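Local structure of ubiquitin-conjugating enzyme (Plasmodium vivax, 2FO3) at residues A[41-46]-A[52-57]; A[24-29]-A[107-112]. The protein probably acts as an E2 ubiquitin-conjugating enzyme, carrying activated ubiquitin as a thioester on its way to a substrate. All blocks are in the same frame, centred on the assembly; numbering follows the deposited sequence.

In the fold
This chain is the ubiquitin-conjugating (UBC) domain of a longer protein, and both contacts involve its four-stranded antiparallel meander. Contact 1 is a hairpin between strands 37-43 and 54-60, the two inner strands. Contact 2 joins strand 26-30, at one border of the sheet, to helix 105-116. Along the chain both segments of contact 1 come between those of contact 2, yet the centres are only about 10 Å apart because strands 26-30 and 37-43 are neighbours. Direct evidence of the join is the probable hydrogen bond Lys41 N to Thr27 O, 2.9 Å. Contact 1 thus pairs the two inner strands, and contact 2 joins the neighbouring border strand to the helix packed on the sheet.

Contact 1 (A[41-46]-A[52-57]); sequences KYVGLE and NEVYKL
Tyr42 and Tyr55 exchange two backbone hydrogen bonds, Tyr42 N to Tyr55 O at 2.8 Å and Tyr55 N to Tyr42 O at 2.9 Å. This identifies them as the hydrogen-bonded pair of an antiparallel hairpin, flanked by the non-hydrogen-bonded pairs Lys41-Lys56 and Val43-Val54; the strand axes run at 153°. Bonding continues beyond the strand ends: Gly44 N donates to Glu53 O (2.8 Å), and Asn52 N reaches Gly44 O (2.8 Å) from above the carbonyl plane, with a C=O...N angle of 121°. The chains are therefore already leaving regular sheet geometry here. The Tyr42 side chain probably helps to hold this exit: its OH accepts a bond from Leu45 N (3.1 Å), and Gly44 N lies over the centre of one ring face.

On the sheet face bearing Lys41, Val43, Val54 and Lys56, the contact is aliphatic. With CG anti to the backbone N (chi1 176°) and the chain extended, Lys41 passes obliquely over Val54, its CE 3.9 Å from Val54 CG1. The two ammonium groups stay 5.7 Å apart, NZ to NZ, and share a water, weakly on the Lys56 side.

Farther out, Val43 is backbone-bonded to Asn25. Tyr42 packs on Cys26 and on Ile113 of helix 105-116, whereas Tyr55 meets Phe74 of strand 71-74.

Contact 2 (A[24-29]-A[107-112]); sequences INCTLD and GLVLSI
Cys26 and Val109 point their side chains at each other between strand and helix, and the meeting is narrow: Cys26 SG lies 3.8 Å from Val109 CG1, although the two CA atoms are 8.7 Å apart. On the helix side the branch of Val109 that does the touching is the one anti to the backbone N.

The second meeting, in the loop just before the strand, is more oblique. Ile24 and Leu110 both leave the backbone at an angle to the opposite segment, and their side chains cross. The end of Leu110 brings CD1 to the loop, 3.7 Å from Ile24 CG2 and 4.0 Å from Ile24 N. Ile24 offers only its short CG2 branch; the longer CG1-CD1 arm, with CG1 anti to the backbone N (chi1 -174°), leads off in another direction.

Thus one sulfur-to-methyl and one methyl-to-methyl touch carry the contact, consistent with the modest 123 Å² buried and with the absence of hydrogen bonds across it. Val109 and Leu110 are consecutive on the segment 107-112, where the i+4 to i bonds Ser111 N to Gly107 O (2.9 Å) and Ile112 N to Leu108 O (3.1 Å) are those of an alpha helix. Val109 and Cys26 are buried, whereas Ile24 and Leu110 form an exposed margin.

Val109 also packs on Phe18 of helix 10-20 and on Pro23, while Leu28, two residues beyond Cys26 in the strand, turns to helix 10-20. A helix laid against one face of an antiparallel meander, with the N-terminal helix beside it, is the alpha+beta architecture of the UBC fold.

Contact 1 (A[41-46]-A[52-57])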
# COMPACT_ATOMS: atom_id res chain seq x y z
N LYS A 41 5.63 -4.26 3.91
CA LYS A 41 5.71 -4.32 5.38
C LYS A 41 5.88 -2.91 5.95
O LYS A 41 6.81 -2.20 5.59
CB LYS A 41 6.88 -5.23 5.81
CG LYS A 41 7.12 -5.28 7.33
CD LYS A 41 8.16 -6.33 7.68
CE LYS A 41 8.64 -6.16 9.14
NZ LYS A 41 9.41 -7.35 9.68
N TYR A 42 4.97 -2.52 6.83
CA TYR A 42 5.06 -1.26 7.52
C TYR A 42 5.26 -1.51 9.00
O TYR A 42 4.52 -2.28 9.61
CB TYR A 42 3.80 -0.41 7.26
CG TYR A 42 3.66 0.77 8.18
CD1 TYR A 42 4.63 1.79 8.20
CD2 TYR A 42 2.53 0.90 9.00
CE1 TYR A 42 4.49 2.91 9.06
CE2 TYR A 42 2.37 1.99 9.84
CZ TYR A 42 3.35 2.99 9.87
OH TYR A 42 3.18 4.05 10.72
N VAL A 43 6.29 -0.88 9.56
CA VAL A 43 6.52 -0.92 11.02
C VAL A 43 6.04 0.40 11.56
O VAL A 43 6.55 1.45 11.17
CB VAL A 43 8.01 -1.13 11.37
CG1 VAL A 43 8.19 -1.24 12.91
CG2 VAL A 43 8.55 -2.38 10.65
N GLY A 44 5.04 0.35 12.42
CA GLY A 44 4.39 1.54 12.98
C GLY A 44 5.36 2.58 13.49
O GLY A 44 6.27 2.27 14.30
N LEU A 45 5.19 3.79 13.02
CA LEU A 45 6.05 4.90 13.44
C LEU A 45 5.98 5.21 14.93
O LEU A 45 4.91 5.20 15.55
CB LEU A 45 5.74 6.15 12.62
CG LEU A 45 6.29 6.06 11.21
CD1 LEU A 45 5.48 6.86 10.21
CD2 LEU A 45 7.76 6.46 11.19
N GLU A 46 7.14 5.50 15.50
CA GLU A 46 7.23 6.03 16.86
C GLU A 46 6.41 7.33 16.89
O GLU A 46 6.38 8.08 15.92
CB GLU A 46 8.69 6.28 17.25
N ASN A 52 5.75 0.63 16.55
CA ASN A 52 6.43 -0.67 16.64
C ASN A 52 5.60 -1.90 16.25
O ASN A 52 6.12 -3.00 16.21
CB ASN A 52 7.05 -0.86 18.04
CG ASN A 52 8.24 0.03 18.28
OD1 ASN A 52 8.17 0.98 19.07
ND2 ASN A 52 9.33 -0.24 17.57
N GLU A 53 4.32 -1.70 15.95
CA GLU A 53 3.46 -2.79 15.49
C GLU A 53 3.70 -3.05 14.00
O GLU A 53 3.87 -2.11 13.23
CB GLU A 53 1.98 -2.48 15.78
CG GLU A 53 1.68 -2.13 17.26
CD GLU A 53 0.22 -1.85 17.54
OE1 GLU A 53 -0.52 -1.45 16.62
OE2 GLU A 53 -0.19 -2.01 18.70
N VAL A 54 3.70 -4.31 13.59
CA VAL A 54 3.96 -4.65 12.20
C VAL A 54 2.65 -4.87 11.47
O VAL A 54 1.79 -5.60 11.96
CB VAL A 54 4.88 -5.90 12.06
CG1 VAL A 54 4.99 -6.38 10.60
CG2 VAL A 54 6.26 -5.59 12.65
N TYR A 55 2.49 -4.18 10.33
CA TYR A 55 1.35 -4.40 9.45
C TYR A 55 1.82 -4.66 8.03
O TYR A 55 2.85 -4.14 7.58
CB TYR A 55 0.34 -3.21 9.53
CG TYR A 55 -0.20 -3.04 10.92
CD1 TYR A 55 -1.19 -3.91 11.42
CD2 TYR A 55 0.31 -2.06 11.78
CE1 TYR A 55 -1.66 -3.78 12.73
CE2 TYR A 55 -0.16 -1.92 13.08
CZ TYR A 55 -1.14 -2.79 13.55
OH TYR A 55 -1.61 -2.66 14.81
N LYS A 56 1.08 -5.50 7.33
CA LYS A 56 1.42 -5.87 5.97
C LYS A 56 0.30 -5.52 5.02
O LYS A 56 -0.85 -5.85 5.25
CB LYS A 56 1.81 -7.35 5.86
CG LYS A 56 3.24 -7.58 6.36
CD LYS A 56 3.72 -8.97 6.16
CE LYS A 56 5.20 -9.06 6.59
NZ LYS A 56 5.70 -10.45 6.60
N LEU A 57 0.67 -4.84 3.95
CA LEU A 57 -0.28 -4.35 2.96
C LEU A 57 -0.09 -5.15 1.67
O LEU A 57 1.03 -5.20 1.08
CB LEU A 57 0.06 -2.87 2.72
CG LEU A 57 -0.87 -1.74 2.32
CD1 LEU A 57 -2.11 -1.63 3.21
CD2 LEU A 57 -0.06 -0.42 2.36
O HOH W 1 8.06 -9.71 8.83

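Contact 2 (A[24-29]-A[107-112])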
# COMPACT_ATOMS: atom_id res chain seq x y z
N ILE A 24 8.34 5.87 4.28
CA ILE A 24 8.91 5.77 5.63
C ILE A 24 8.47 4.49 6.41
O ILE A 24 7.27 4.15 6.50
CB ILE A 24 8.64 7.09 6.47
CG1 ILE A 24 9.34 7.07 7.84
CG2 ILE A 24 7.13 7.35 6.64
CD1 ILE A 24 10.89 7.19 7.82
N ASN A 25 9.47 3.78 6.96
CA ASN A 25 9.26 2.54 7.74
C ASN A 25 8.65 1.38 6.94
O ASN A 25 8.04 0.48 7.54
CB ASN A 25 8.40 2.82 9.00
CG ASN A 25 9.22 3.35 10.18
OD1 ASN A 25 10.23 4.03 9.99
ND2 ASN A 25 8.76 3.07 11.41
N CYS A 26 8.79 1.41 5.62
CA CYS A 26 8.27 0.37 4.76
C CYS A 26 9.36 -0.35 4.00
O CYS A 26 10.36 0.26 3.59
CB CYS A 26 7.26 0.94 3.75
SG CYS A 26 5.78 1.58 4.50
N THR A 27 9.17 -1.63 3.79
CA THR A 27 10.05 -2.42 2.96
C THR A 27 9.17 -3.27 2.05
O THR A 27 8.02 -3.61 2.39
CB THR A 27 10.95 -3.34 3.79
OG1 THR A 27 10.13 -4.10 4.67
CG2 THR A 27 11.99 -2.53 4.60
N LEU A 28 9.70 -3.60 0.89
CA LEU A 28 8.91 -4.27 -0.13
C LEU A 28 9.26 -5.72 -0.28
O LEU A 28 10.43 -6.09 -0.22
CB LEU A 28 9.10 -3.56 -1.48
CG LEU A 28 8.37 -4.10 -2.73
CD1 LEU A 28 6.82 -3.99 -2.60
CD2 LEU A 28 8.84 -3.32 -3.93
N ASP A 29 8.24 -6.54 -0.47
CA ASP A 29 8.44 -7.87 -1.05
C ASP A 29 7.54 -8.04 -2.26
O ASP A 29 6.56 -7.28 -2.43
CB ASP A 29 8.18 -8.97 -0.02
CG ASP A 29 8.76 -10.33 -0.46
OD1 ASP A 29 9.56 -10.41 -1.46
OD2 ASP A 29 8.41 -11.32 0.20
N GLY A 107 3.68 6.63 -3.15
CA GLY A 107 2.82 7.72 -2.65
C GLY A 107 1.49 7.19 -2.10
O GLY A 107 0.96 7.74 -1.12
N LEU A 108 0.95 6.16 -2.74
CA LEU A 108 -0.28 5.53 -2.26
C LEU A 108 -0.07 4.98 -0.85
O LEU A 108 -0.86 5.25 0.04
CB LEU A 108 -0.72 4.44 -3.23
CG LEU A 108 -1.89 3.58 -2.79
CD1 LEU A 108 -3.14 4.45 -2.68
CD2 LEU A 108 -2.07 2.44 -3.78
N VAL A 109 1.01 4.21 -0.66
CA VAL A 109 1.37 3.66 0.64
C VAL A 109 1.66 4.77 1.65
O VAL A 109 1.22 4.71 2.80
CB VAL A 109 2.58 2.66 0.49
CG1 VAL A 109 3.09 2.23 1.88
CG2 VAL A 109 2.15 1.42 -0.39
N LEU A 110 2.37 5.82 1.23
CA LEU A 110 2.62 6.93 2.16
C LEU A 110 1.29 7.61 2.62
O LEU A 110 1.15 8.00 3.78
CB LEU A 110 3.61 7.94 1.57
CG LEU A 110 4.29 8.91 2.51
CD1 LEU A 110 5.17 8.21 3.57
CD2 LEU A 110 5.11 9.86 1.66
N SER A 111 0.35 7.76 1.70
CA SER A 111 -0.98 8.31 2.06
C SER A 111 -1.73 7.43 3.06
O SER A 111 -2.46 7.94 3.92
CB SER A 111 -1.84 8.54 0.82
OG SER A 111 -1.24 9.52 -0.02
N ILE A 112 -1.55 6.12 2.94
CA ILE A 112 -2.17 5.17 3.89
C ILE A 112 -1.52 5.34 5.23
O ILE A 112 -2.19 5.42 6.25
CB ILE A 112 -2.06 3.68 3.38
CG1 ILE A 112 -2.95 3.47 2.12
CG2 ILE A 112 -2.37 2.65 4.54
CD1 ILE A 112 -2.59 2.23 1.26